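Local coordinates for 177aa long conserved hypothetical protein (ST1454) (Sulfolobus tokodaii, PDB 1WOZ) that probably transfers the adenosyl group of ATP to cob(I)alamin, acting as a PduO-type corrinoid adenosyltransferase built as a trimer of helical bundles, at residues I42-W47 / G107-S112; E48-D53 / L158-R163; K75-K80 / R140-Y145; E87-Y92 / S150-A155. All blocks are in the same frame, centred on the assembly; numbering follows the deposited sequence.

Interaction 1 (I42-W47 / G107-S112)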
loop_
_atom_site.group_PDB
_atom_site.type_symbol
_atom_site.label_atom_id
_atom_site.label_comp_id
_atom_site.label_asym_id
_atom_site.label_seq_id
_atom_site.Cartn_x
_atom_site.Cartn_y
_atom_site.Cartn_z
ATOM N N ILE A 42 7.025 5.035 11.542
ATOM C CA ILE A 42 7.666 5.879 12.548
ATOM C C ILE A 42 6.631 6.759 13.260
ATOM O O ILE A 42 6.645 6.871 14.488
ATOM C CB ILE A 42 8.763 6.782 11.915
ATOM C CG1 ILE A 42 9.934 5.913 11.446
ATOM C CG2 ILE A 42 9.243 7.866 12.945
ATOM C CD1 ILE A 42 10.936 6.647 10.527
ATOM N N SER A 43 5.719 7.374 12.510
ATOM C CA SER A 43 4.714 8.231 13.139
ATOM C C SER A 43 3.765 7.457 14.074
ATOM O O SER A 43 3.129 8.049 14.946
ATOM C CB SER A 43 3.873 8.973 12.081
ATOM O OG SER A 43 2.884 8.126 11.491
ATOM N N LYS A 44 3.675 6.145 13.911
ATOM C CA LYS A 44 2.756 5.336 14.723
ATOM C C LYS A 44 3.433 4.560 15.862
ATOM O O LYS A 44 2.767 3.906 16.657
ATOM C CB LYS A 44 2.036 4.315 13.828
ATOM C CG LYS A 44 1.223 4.896 12.682
ATOM C CD LYS A 44 0.009 5.622 13.188
ATOM C CE LYS A 44 -0.994 4.663 13.823
ATOM N NZ LYS A 44 -2.204 5.395 14.315
ATOM N N ILE A 45 4.744 4.633 15.935
ATOM C CA ILE A 45 5.528 3.901 16.933
ATOM C C ILE A 45 6.051 4.872 17.994
ATOM O O ILE A 45 6.721 5.856 17.675
ATOM C CB ILE A 45 6.722 3.187 16.220
ATOM C CG1 ILE A 45 6.198 1.998 15.404
ATOM C CG2 ILE A 45 7.767 2.725 17.212
ATOM C CD1 ILE A 45 7.266 1.466 14.417
ATOM N N PRO A 46 5.775 4.591 19.274
ATOM C CA PRO A 46 6.233 5.480 20.343
ATOM C C PRO A 46 7.636 5.214 20.891
ATOM O O PRO A 46 8.169 6.016 21.653
ATOM C CB PRO A 46 5.174 5.264 21.419
ATOM C CG PRO A 46 4.956 3.752 21.324
ATOM C CD PRO A 46 4.891 3.529 19.806
ATOM N N TRP A 47 8.250 4.109 20.510
ATOM C CA TRP A 47 9.546 3.767 21.083
ATOM C C TRP A 47 10.709 4.422 20.371
ATOM O O TRP A 47 10.871 4.299 19.152
ATOM C CB TRP A 47 9.696 2.252 21.101
ATOM C CG TRP A 47 8.498 1.582 21.733
ATOM C CD1 TRP A 47 8.099 1.654 23.042
ATOM C CD2 TRP A 47 7.518 0.787 21.060
ATOM N NE1 TRP A 47 6.929 0.952 23.221
ATOM C CE2 TRP A 47 6.548 0.409 22.024
ATOM C CE3 TRP A 47 7.366 0.357 19.740
ATOM C CZ2 TRP A 47 5.439 -0.370 21.704
ATOM C CZ3 TRP A 47 6.253 -0.428 19.415
ATOM C CH2 TRP A 47 5.305 -0.782 20.397
ATOM N N GLY A 107 -1.588 -7.890 15.120
ATOM C CA GLY A 107 -1.501 -7.733 16.568
ATOM C C GLY A 107 -1.736 -6.278 16.957
ATOM O O GLY A 107 -2.815 -5.715 16.690
ATOM N N SER A 108 -0.746 -5.669 17.607
ATOM C CA SER A 108 -0.843 -4.255 17.975
ATOM C C SER A 108 -0.825 -3.422 16.692
ATOM O O SER A 108 -0.385 -3.892 15.649
ATOM C CB SER A 108 0.341 -3.830 18.853
ATOM O OG SER A 108 1.577 -4.085 18.208
ATOM N N GLU A 109 -1.322 -2.193 16.758
ATOM C CA GLU A 109 -1.307 -1.359 15.551
ATOM C C GLU A 109 0.157 -1.119 15.148
ATOM O O GLU A 109 0.469 -1.047 13.958
ATOM C CB GLU A 109 -2.045 -0.028 15.803
ATOM C CG GLU A 109 -2.217 0.813 14.522
ATOM C CD GLU A 109 -3.076 2.045 14.730
ATOM O OE1 GLU A 109 -3.196 2.837 13.770
ATOM O OE2 GLU A 109 -3.633 2.215 15.837
ATOM N N GLU A 110 1.054 -1.009 16.136
ATOM C CA GLU A 110 2.474 -0.803 15.850
ATOM C C GLU A 110 3.070 -1.983 15.074
ATOM O O GLU A 110 3.725 -1.797 14.034
ATOM C CB GLU A 110 3.276 -0.594 17.142
ATOM C CG GLU A 110 2.960 0.701 17.862
ATOM C CD GLU A 110 1.789 0.593 18.824
ATOM O OE1 GLU A 110 1.111 -0.455 18.858
ATOM O OE2 GLU A 110 1.542 1.578 19.555
ATOM N N ALA A 111 2.847 -3.199 15.567
ATOM C CA ALA A 111 3.354 -4.370 14.860
ATOM C C ALA A 111 2.661 -4.497 13.489
ATOM O O ALA A 111 3.286 -4.902 12.505
ATOM C CB ALA A 111 3.101 -5.641 15.680
ATOM N N SER A 112 1.379 -4.149 13.422
ATOM C CA SER A 112 0.658 -4.280 12.156
ATOM C C SER A 112 1.222 -3.353 11.093
ATOM O O SER A 112 1.392 -3.769 9.949
ATOM C CB SER A 112 -0.844 -3.997 12.339
ATOM O OG SER A 112 -1.430 -4.964 13.198
#

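Interaction 2 (E48-D53 / L158-R163)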
loop_
_atom_site.group_PDB
_atom_site.type_symbol
_atom_site.label_atom_id
_atom_site.label_comp_id
_atom_site.label_asym_id
_atom_site.label_seq_id
_atom_site.Cartn_x
_atom_site.Cartn_y
_atom_site.Cartn_z
ATOM N N GLU A 48 11.545 5.091 21.150
ATOM C CA GLU A 48 12.657 5.836 20.568
ATOM C C GLU A 48 13.707 5.008 19.877
ATOM O O GLU A 48 14.312 5.483 18.909
ATOM C CB GLU A 48 13.332 6.710 21.634
ATOM C CG GLU A 48 12.448 7.783 22.209
ATOM C CD GLU A 48 11.991 8.788 21.186
ATOM O OE1 GLU A 48 12.783 9.176 20.283
ATOM O OE2 GLU A 48 10.827 9.203 21.295
ATOM N N ASP A 49 13.944 3.784 20.350
ATOM C CA ASP A 49 14.944 2.964 19.698
ATOM C C ASP A 49 14.538 2.604 18.291
ATOM O O ASP A 49 15.371 2.641 17.375
ATOM C CB ASP A 49 15.291 1.693 20.509
ATOM C CG ASP A 49 14.068 0.831 20.887
ATOM O OD1 ASP A 49 12.892 1.230 20.690
ATOM O OD2 ASP A 49 14.314 -0.272 21.418
HETATM N N MSE A 50 13.265 2.260 18.108
HETATM C CA MSE A 50 12.787 1.916 16.775
HETATM C C MSE A 50 12.716 3.134 15.862
HETATM O O MSE A 50 13.024 3.038 14.679
HETATM C CB MSE A 50 11.406 1.261 16.838
HETATM C CG MSE A 50 11.450 -0.167 17.307
HETATM SE SE MSE A 50 9.691 -0.993 17.122
HETATM C CE MSE A 50 9.844 -2.296 18.576
ATOM N N LYS A 51 12.284 4.268 16.401
ATOM C CA LYS A 51 12.205 5.485 15.598
ATOM C C LYS A 51 13.601 5.824 15.075
ATOM O O LYS A 51 13.763 6.135 13.897
ATOM C CB LYS A 51 11.693 6.672 16.424
ATOM C CG LYS A 51 10.226 6.629 16.859
ATOM C CD LYS A 51 9.907 7.927 17.645
ATOM C CE LYS A 51 8.448 8.046 18.099
ATOM N NZ LYS A 51 7.468 8.280 16.969
ATOM N N LYS A 52 14.601 5.751 15.952
ATOM C CA LYS A 52 15.985 6.052 15.557
ATOM C C LYS A 52 16.470 5.131 14.437
ATOM O O LYS A 52 17.042 5.598 13.430
ATOM C CB LYS A 52 16.918 5.935 16.775
ATOM C CG LYS A 52 18.420 5.970 16.461
ATOM C CD LYS A 52 19.230 5.690 17.737
ATOM C CE LYS A 52 20.739 5.639 17.486
ATOM N NZ LYS A 52 21.286 6.973 17.103
ATOM N N ASP A 53 16.244 3.829 14.592
ATOM C CA ASP A 53 16.669 2.876 13.571
ATOM C C ASP A 53 15.980 3.116 12.230
ATOM O O ASP A 53 16.629 3.113 11.176
ATOM C CB ASP A 53 16.395 1.431 14.023
ATOM C CG ASP A 53 17.331 0.985 15.150
ATOM O OD1 ASP A 53 18.424 1.588 15.274
ATOM O OD2 ASP A 53 16.978 0.046 15.884
ATOM N N LEU A 158 7.840 -8.088 16.193
ATOM C CA LEU A 158 7.761 -9.029 17.324
ATOM C C LEU A 158 7.923 -8.268 18.645
ATOM O O LEU A 158 7.189 -8.512 19.617
ATOM C CB LEU A 158 8.885 -10.077 17.247
ATOM C CG LEU A 158 8.957 -10.949 15.991
ATOM C CD1 LEU A 158 10.148 -11.900 16.109
ATOM C CD2 LEU A 158 7.634 -11.720 15.813
ATOM N N VAL A 159 8.902 -7.364 18.688
ATOM C CA VAL A 159 9.144 -6.589 19.889
ATOM C C VAL A 159 7.982 -5.631 20.155
ATOM O O VAL A 159 7.587 -5.434 21.326
ATOM C CB VAL A 159 10.497 -5.818 19.808
ATOM C CG1 VAL A 159 10.603 -4.825 20.975
ATOM C CG2 VAL A 159 11.675 -6.831 19.883
ATOM N N ALA A 160 7.412 -5.056 19.091
ATOM C CA ALA A 160 6.264 -4.153 19.252
ATOM C C ALA A 160 5.111 -4.868 19.967
ATOM O O ALA A 160 4.475 -4.299 20.883
ATOM C CB ALA A 160 5.773 -3.655 17.878
ATOM N N ASN A 161 4.791 -6.084 19.528
ATOM C CA ASN A 161 3.706 -6.827 20.191
ATOM C C ASN A 161 4.061 -7.155 21.633
ATOM O O ASN A 161 3.236 -7.016 22.519
ATOM C CB ASN A 161 3.349 -8.117 19.421
ATOM C CG ASN A 161 2.398 -7.839 18.269
ATOM O OD1 ASN A 161 1.653 -6.849 18.302
ATOM N ND2 ASN A 161 2.417 -8.691 17.249
ATOM N N LYS A 162 5.288 -7.598 21.877
ATOM C CA LYS A 162 5.696 -7.884 23.257
ATOM C C LYS A 162 5.525 -6.648 24.137
ATOM O O LYS A 162 4.977 -6.725 25.248
ATOM C CB LYS A 162 7.158 -8.322 23.307
ATOM C CG LYS A 162 7.674 -8.600 24.715
ATOM C CD LYS A 162 9.109 -9.102 24.644
ATOM C CE LYS A 162 9.732 -9.267 26.031
ATOM N NZ LYS A 162 9.130 -10.419 26.749
ATOM N N ARG A 163 5.994 -5.498 23.656
ATOM C CA ARG A 163 5.865 -4.271 24.436
ATOM C C ARG A 163 4.409 -3.869 24.630
ATOM O O ARG A 163 4.092 -3.116 25.554
ATOM C CB ARG A 163 6.639 -3.118 23.775
ATOM C CG ARG A 163 8.156 -3.338 23.804
ATOM C CD ARG A 163 8.928 -2.157 23.168
ATOM N NE ARG A 163 10.361 -2.429 23.092
ATOM C CZ ARG A 163 11.245 -1.625 22.506
ATOM N NH1 ARG A 163 10.838 -0.491 21.950
ATOM N NH2 ARG A 163 12.528 -1.968 22.449
#

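Interaction 3 (K75-K80 / R140-Y145)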
loop_
_atom_site.group_PDB
_atom_site.type_symbol
_atom_site.label_atom_id
_atom_site.label_comp_id
_atom_site.label_asym_id
_atom_site.label_seq_id
_atom_site.Cartn_x
_atom_site.Cartn_y
_atom_site.Cartn_z
ATOM N N LYS A 75 27.291 7.559 -4.264
ATOM C CA LYS A 75 27.096 6.786 -3.042
ATOM C C LYS A 75 27.276 5.340 -3.478
ATOM O O LYS A 75 26.935 4.982 -4.611
ATOM C CB LYS A 75 25.678 6.968 -2.485
ATOM C CG LYS A 75 25.340 8.360 -1.952
ATOM C CD LYS A 75 25.991 8.622 -0.602
ATOM C CE LYS A 75 25.584 9.981 -0.076
ATOM N NZ LYS A 75 26.037 10.160 1.324
ATOM N N LYS A 76 27.829 4.515 -2.593
ATOM C CA LYS A 76 28.004 3.104 -2.902
ATOM C C LYS A 76 27.671 2.253 -1.688
ATOM O O LYS A 76 28.386 2.243 -0.692
ATOM C CB LYS A 76 29.429 2.805 -3.354
ATOM C CG LYS A 76 29.595 1.374 -3.846
ATOM C CD LYS A 76 31.021 1.112 -4.283
ATOM C CE LYS A 76 31.196 -0.295 -4.829
ATOM N NZ LYS A 76 32.640 -0.569 -5.100
ATOM N N ILE A 77 26.560 1.547 -1.778
ATOM C CA ILE A 77 26.122 0.685 -0.697
ATOM C C ILE A 77 27.115 -0.462 -0.577
ATOM O O ILE A 77 27.446 -1.105 -1.573
ATOM C CB ILE A 77 24.706 0.143 -0.997
ATOM C CG1 ILE A 77 23.758 1.326 -1.246
ATOM C CG2 ILE A 77 24.213 -0.738 0.143
ATOM C CD1 ILE A 77 23.748 2.385 -0.121
ATOM N N ASP A 78 27.602 -0.700 0.639
ATOM C CA ASP A 78 28.550 -1.780 0.888
ATOM C C ASP A 78 28.150 -2.621 2.112
ATOM O O ASP A 78 27.115 -2.372 2.746
ATOM C CB ASP A 78 29.959 -1.205 1.065
ATOM C CG ASP A 78 30.058 -0.225 2.219
ATOM O OD1 ASP A 78 31.037 0.541 2.250
ATOM O OD2 ASP A 78 29.179 -0.216 3.107
ATOM N N GLU A 79 28.982 -3.600 2.450
ATOM C CA GLU A 79 28.701 -4.490 3.569
ATOM C C GLU A 79 28.400 -3.843 4.913
ATOM O O GLU A 79 27.630 -4.401 5.682
ATOM C CB GLU A 79 29.839 -5.504 3.746
ATOM C CG GLU A 79 29.939 -6.510 2.604
ATOM C CD GLU A 79 31.128 -7.452 2.747
ATOM O OE1 GLU A 79 31.087 -8.353 3.620
ATOM O OE2 GLU A 79 32.111 -7.280 1.984
ATOM N N LYS A 80 28.986 -2.683 5.210
ATOM C CA LYS A 80 28.733 -2.044 6.503
ATOM C C LYS A 80 27.282 -1.623 6.695
ATOM O O LYS A 80 26.785 -1.600 7.827
ATOM C CB LYS A 80 29.642 -0.835 6.707
ATOM C CG LYS A 80 31.125 -1.186 6.780
ATOM C CD LYS A 80 31.956 -0.010 7.288
ATOM C CE LYS A 80 31.565 0.362 8.726
ATOM N NZ LYS A 80 32.308 1.548 9.245
ATOM N N ARG A 140 24.656 -4.939 -6.520
ATOM C CA ARG A 140 24.044 -6.115 -5.894
ATOM C C ARG A 140 23.802 -5.956 -4.383
ATOM O O ARG A 140 22.884 -6.565 -3.821
ATOM C CB ARG A 140 24.943 -7.335 -6.159
ATOM C CG ARG A 140 24.464 -8.667 -5.572
ATOM C CD ARG A 140 23.193 -9.178 -6.260
ATOM N NE ARG A 140 22.761 -10.498 -5.779
ATOM C CZ ARG A 140 23.456 -11.627 -5.927
ATOM N NH1 ARG A 140 24.633 -11.613 -6.544
ATOM N NH2 ARG A 140 22.965 -12.779 -5.469
HETATM N N MSE A 141 24.616 -5.137 -3.726
HETATM C CA MSE A 141 24.473 -4.926 -2.294
HETATM C C MSE A 141 23.129 -4.268 -1.942
HETATM O O MSE A 141 22.671 -4.319 -0.800
HETATM C CB MSE A 141 25.622 -4.072 -1.758
HETATM C CG MSE A 141 25.863 -4.245 -0.260
HETATM SE SE MSE A 141 26.383 -6.108 0.270
HETATM C CE MSE A 141 26.834 -6.811 -1.427
ATOM N N ILE A 142 22.513 -3.646 -2.928
ATOM C CA ILE A 142 21.228 -2.987 -2.727
ATOM C C ILE A 142 20.150 -4.031 -2.460
ATOM O O ILE A 142 19.310 -3.862 -1.569
ATOM C CB ILE A 142 20.869 -2.158 -3.959
ATOM C CG1 ILE A 142 21.776 -0.914 -3.988
ATOM C CG2 ILE A 142 19.383 -1.746 -3.938
ATOM C CD1 ILE A 142 21.618 -0.095 -5.255
ATOM N N ILE A 143 20.179 -5.117 -3.230
ATOM C CA ILE A 143 19.199 -6.177 -3.039
ATOM C C ILE A 143 19.445 -6.830 -1.675
ATOM O O ILE A 143 18.496 -7.148 -0.941
ATOM C CB ILE A 143 19.283 -7.207 -4.178
ATOM C CG1 ILE A 143 18.971 -6.501 -5.510
ATOM C CG2 ILE A 143 18.296 -8.332 -3.938
ATOM C CD1 ILE A 143 19.004 -7.399 -6.758
ATOM N N VAL A 144 20.715 -6.999 -1.311
ATOM C CA VAL A 144 21.022 -7.572 -0.002
ATOM C C VAL A 144 20.491 -6.676 1.121
ATOM O O VAL A 144 19.913 -7.173 2.111
ATOM C CB VAL A 144 22.533 -7.762 0.203
ATOM C CG1 VAL A 144 22.794 -8.431 1.558
ATOM C CG2 VAL A 144 23.092 -8.624 -0.944
ATOM N N TYR A 145 20.665 -5.364 0.965
ATOM C CA TYR A 145 20.196 -4.422 1.976
ATOM C C TYR A 145 18.671 -4.584 2.155
ATOM O O TYR A 145 18.175 -4.703 3.288
ATOM C CB TYR A 145 20.512 -2.975 1.552
ATOM C CG TYR A 145 20.153 -1.931 2.586
ATOM C CD1 TYR A 145 21.098 -1.467 3.503
ATOM C CD2 TYR A 145 18.858 -1.410 2.659
ATOM C CE1 TYR A 145 20.767 -0.518 4.457
ATOM C CE2 TYR A 145 18.516 -0.459 3.609
ATOM C CZ TYR A 145 19.464 -0.014 4.502
ATOM O OH TYR A 145 19.136 0.929 5.443
#

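Interaction 4 (E87-Y92 / S150-A155)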
loop_
_atom_site.group_PDB
_atom_site.type_symbol
_atom_site.label_atom_id
_atom_site.label_comp_id
_atom_site.label_asym_id
_atom_site.label_seq_id
_atom_site.Cartn_x
_atom_site.Cartn_y
_atom_site.Cartn_z
ATOM N N GLU A 87 22.873 -6.463 12.863
ATOM C CA GLU A 87 23.145 -6.306 14.290
ATOM C C GLU A 87 21.917 -5.808 15.032
ATOM O O GLU A 87 21.649 -6.254 16.156
ATOM C CB GLU A 87 24.297 -5.321 14.532
ATOM C CG GLU A 87 25.581 -5.666 13.820
ATOM C CD GLU A 87 26.617 -4.555 13.930
ATOM O OE1 GLU A 87 26.250 -3.363 13.839
ATOM O OE2 GLU A 87 27.807 -4.877 14.096
ATOM N N ARG A 88 21.181 -4.866 14.438
ATOM C CA ARG A 88 19.977 -4.375 15.112
ATOM C C ARG A 88 18.932 -5.492 15.125
ATOM O O ARG A 88 18.174 -5.640 16.088
ATOM C CB ARG A 88 19.419 -3.115 14.420
ATOM C CG ARG A 88 20.309 -1.873 14.567
ATOM C CD ARG A 88 20.580 -1.571 16.047
ATOM N NE ARG A 88 19.355 -1.279 16.787
ATOM C CZ ARG A 88 19.208 -1.453 18.100
ATOM N NH1 ARG A 88 20.212 -1.929 18.831
ATOM N NH2 ARG A 88 18.063 -1.139 18.690
ATOM N N THR A 89 18.899 -6.290 14.065
ATOM C CA THR A 89 17.940 -7.385 14.014
ATOM C C THR A 89 18.225 -8.322 15.202
ATOM O O THR A 89 17.305 -8.726 15.923
ATOM C CB THR A 89 18.035 -8.139 12.669
ATOM O OG1 THR A 89 17.690 -7.246 11.588
ATOM C CG2 THR A 89 17.065 -9.334 12.640
ATOM N N VAL A 90 19.500 -8.657 15.409
ATOM C CA VAL A 90 19.874 -9.520 16.532
ATOM C C VAL A 90 19.436 -8.937 17.872
ATOM O O VAL A 90 18.943 -9.669 18.720
ATOM C CB VAL A 90 21.398 -9.778 16.568
ATOM C CG1 VAL A 90 21.799 -10.373 17.926
ATOM C CG2 VAL A 90 21.781 -10.719 15.429
ATOM N N GLU A 91 19.593 -7.626 18.065
ATOM C CA GLU A 91 19.188 -6.986 19.327
ATOM C C GLU A 91 17.679 -7.041 19.606
ATOM O O GLU A 91 17.251 -7.268 20.746
ATOM C CB GLU A 91 19.651 -5.522 19.364
ATOM C CG GLU A 91 21.156 -5.353 19.496
ATOM C CD GLU A 91 21.683 -6.118 20.684
ATOM O OE1 GLU A 91 22.379 -7.141 20.472
ATOM O OE2 GLU A 91 21.371 -5.706 21.825
ATOM N N TYR A 92 16.863 -6.820 18.577
ATOM C CA TYR A 92 15.413 -6.884 18.764
ATOM C C TYR A 92 14.973 -8.322 19.081
ATOM O O TYR A 92 14.115 -8.561 19.933
ATOM C CB TYR A 92 14.709 -6.372 17.506
ATOM C CG TYR A 92 14.768 -4.875 17.414
ATOM C CD1 TYR A 92 14.105 -4.091 18.354
ATOM C CD2 TYR A 92 15.518 -4.237 16.424
ATOM C CE1 TYR A 92 14.175 -2.721 18.325
ATOM C CE2 TYR A 92 15.605 -2.841 16.389
ATOM C CZ TYR A 92 14.929 -2.098 17.345
ATOM O OH TYR A 92 14.977 -0.723 17.346
ATOM N N SER A 150 13.789 -6.291 5.469
ATOM C CA SER A 150 12.526 -6.923 5.810
ATOM C C SER A 150 12.655 -7.791 7.078
ATOM O O SER A 150 11.712 -7.870 7.873
ATOM C CB SER A 150 11.985 -7.726 4.628
ATOM O OG SER A 150 12.822 -8.815 4.305
ATOM N N SER A 151 13.816 -8.415 7.296
ATOM C CA SER A 151 13.976 -9.219 8.516
ATOM C C SER A 151 14.038 -8.306 9.751
ATOM O O SER A 151 13.548 -8.667 10.824
ATOM C CB SER A 151 15.245 -10.079 8.445
ATOM O OG SER A 151 15.144 -10.993 7.376
ATOM N N LEU A 152 14.665 -7.132 9.600
ATOM C CA LEU A 152 14.728 -6.180 10.700
ATOM C C LEU A 152 13.298 -5.713 11.052
ATOM O O LEU A 152 12.930 -5.627 12.228
ATOM C CB LEU A 152 15.596 -4.964 10.306
ATOM C CG LEU A 152 15.516 -3.764 11.256
ATOM C CD1 LEU A 152 15.918 -4.182 12.668
ATOM C CD2 LEU A 152 16.409 -2.631 10.729
ATOM N N LEU A 153 12.504 -5.387 10.033
ATOM C CA LEU A 153 11.131 -4.940 10.265
ATOM C C LEU A 153 10.321 -6.032 10.989
ATOM O O LEU A 153 9.505 -5.733 11.861
ATOM C CB LEU A 153 10.477 -4.565 8.932
ATOM C CG LEU A 153 11.040 -3.273 8.288
ATOM C CD1 LEU A 153 10.552 -3.155 6.850
ATOM C CD2 LEU A 153 10.607 -2.037 9.100
ATOM N N PHE A 154 10.545 -7.283 10.593
ATOM C CA PHE A 154 9.884 -8.447 11.204
ATOM C C PHE A 154 10.273 -8.512 12.686
ATOM O O PHE A 154 9.418 -8.604 13.563
ATOM C CB PHE A 154 10.330 -9.714 10.455
ATOM C CG PHE A 154 9.698 -10.986 10.965
ATOM C CD1 PHE A 154 10.290 -11.707 11.992
ATOM C CD2 PHE A 154 8.507 -11.458 10.418
ATOM C CE1 PHE A 154 9.705 -12.897 12.480
ATOM C CE2 PHE A 154 7.904 -12.644 10.889
ATOM C CZ PHE A 154 8.509 -13.365 11.926
ATOM N N ALA A 155 11.568 -8.417 12.979
ATOM C CA ALA A 155 12.006 -8.472 14.374
ATOM C C ALA A 155 11.431 -7.332 15.183
ATOM O O ALA A 155 11.082 -7.499 16.360
ATOM C CB ALA A 155 13.552 -8.462 14.446
#

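Interaction 1 (I42-W47 / G107-S112)
Glu110 packs against the turn Lys44-Trp47, and this is the tight half of the contact. Glu110 CG lies 3.4 Å from Lys44 O and 4.3 Å from Ile45 CG1. Glu110 CB comes to 3.7 Å from Trp47 CZ3, meeting the six-membered end of the indole obliquely. The Glu110 chain bends at CB-CG (chi2 87°), and the carboxylate ends near Pro46, with Glu110 OE2 3.9 Å from Pro46 CD. That carboxylate is held by a salt bridge to Arg164. Pro46 CG sits 3.7 Å above the centre of the Trp47 ring, covering one face of the indole.

The other half is looser and polar. Lys44 NZ and Glu109 OE1 are paired as a salt bridge, but its hydrogen bond is weak and the place of OE1 is uncertain, so this pairing is doubtful. The stronger partners lie in the trimer: Lys44 pairs with Glu109 of the third subunit, and Glu109 with Lys44 of the second. An alanine here would probably leave Lys44 of the second subunit without its carboxylate mate, and so weaken a charged link between chains.

Ser108 caps the helix that carries both glutamates: Ser108 OG accepts from Ala111 N at 3.1 Å (163°). The arrangement is an N-capped helix start packed against an interhelical turn, at one end of a five-helix bundle and at the subunit interface.

Interaction 2 (E48-D53 / L158-R163)
Arg163 NH2 is gripped by two carboxylates. Arg163 NH2 gives one hydrogen to Asp49 OD2 at 2.7 Å, nearly straight at 174°, and it also makes a salt bridge to Glu95. Arg163 NH1 donates to Asp49 OD1 at 3.0 Å. The pair is therefore an end-on, two-pronged salt bridge. Each Asp49 oxygen uses its syn lone pair, and the two flat groups are nearly coplanar, 10° apart. The two bonds fix the rotation of both groups. Arg163 is extended from CG to NE, which carries the guanidinium across the gap between the helices.

Met50, present as selenomethionine, lies beside this bridge. Its extended chain brings Met50 CE to 3.6 Å from Val159 CG1 and to 4.3 Å from Ala160 CB. The same methyl lies over one face of the Arg163 guanidinium, offset toward its rim, with Met50 CE 4.0 Å from Arg163 NH1. Trp47 adds a cation-pi contact to that guanidinium.

The short helical segments run nearly antiparallel, at 159°, with axes 12.1 Å apart. That is too wide for direct backbone packing, and the long side chains span it. Met50 lies between helices 48-69 and 140-163, with Leu114 of helix 109-134 and Tyr92 of helix 79-96 packed on it, near one end of the bundle.

Interaction 3 (K75-K80 / R140-Y145)
The chain at Ile77-Asp78 runs extended past the first turn of helix 140-163, with the CA atoms of Asp78 and Met141 6.1 Å apart, and then turns into helix 79-96. Met141, present as selenomethionine, carries much of the contact. Its CG is anti to the backbone N (chi1 -158°), which lays the chain along the passing backbone. Met141 CB lies 3.5 Å from Ile77 O, and Met141 CG 3.7 Å from Asp78 C. The chain then bends, and Met141 SE comes to 4.3 Å from Glu79 CG.

Ile77 reaches the helix with both branches. Ile77 CG2 touches Met141 CG at 3.9 Å, the two side chains meeting at a slant. Ile77 CG1 meets Ile142 CG1 at 4.1 Å, crossing it at about a right angle. Ile142 also packs on Ile64 and Leu68 of helix 48-69, so Ile77 joins an apolar cluster with them.

This is one end of the five-helix bundle, where helices 79-96 and 140-163 begin close together. Asp78 is the N-cap of the first. Asp78 OD2 accepts from Lys80 N at 3.2 Å, a weak capping bond bent to 128°.

Two side chains hold the backbone of Ile77: Asp67 OD2 takes its N-H and Asn139 ND2 donates to its O. Asn139 OD1 takes the N-H of Met141, so one amide bridges the two segments.

Interaction 4 (E87-Y92 / S150-A155)
Arg88 touches helix 150-155 with the base of its side chain, Arg88 CB lying 4.1 Å from Leu152 CD1. The chain then folds away, and its guanidinium makes a salt bridge to Asp53.

Thr89 comes next and sits where the backbones are closest, its CA 4.8 Å from that of Leu152. Thr89 OG1 presses on the Leu152 backbone, 3.3 Å from Leu152 CA, and hydrogen-bonds to Leu85 O one turn back. Thr89 CG2 is anti to the backbone N, which turns it to Ala155 CB, 4.0 Å away. An alanine here would probably open a gap beside Leu152 and Ala155, and Leu85 O would lose its bond from the threonine hydroxyl.

One turn on, Tyr92 flanks the same two residues. Tyr92 CB lies 3.9 Å from Ala155 CB. Tyr92 CD2 lies 3.8 Å from Leu152 CD1, the ring meeting it obliquely. The hydroxyl beyond is hydrogen-bonded to Asp53.

The segments run nearly parallel, crossing at 20°, with axes 8.8 Å apart. The close approach is consistent with the small side chains of Thr89 and Ala155. Such shallow crossing of long helices is characteristic of a helical bundle, here the five-helix bundle of the cobalamin adenosyltransferase family.

How the interactions relate
Interactions 2 and 4 are buried, interaction 1 is a surface contact and interaction 3 is partly buried. Interactions 3 and 4 join the same pair, helices 79-96 and 140-163, with centres about 17 Å apart: one at the helix starts, the other further along. Interaction 2 brings helix 48-69 against the far part of helix 140-163. Asp53 of interaction 2 ties it to interaction 4. Interaction 1 adjoins interaction 2, where Ser108 N bonds to Asn161. Interactions 1 and 3 lie on opposite sides of the chain's centre. Charge pairs mark interactions 1 and 2, whereas interactions 3 and 4 rest on apolar packing across their segments.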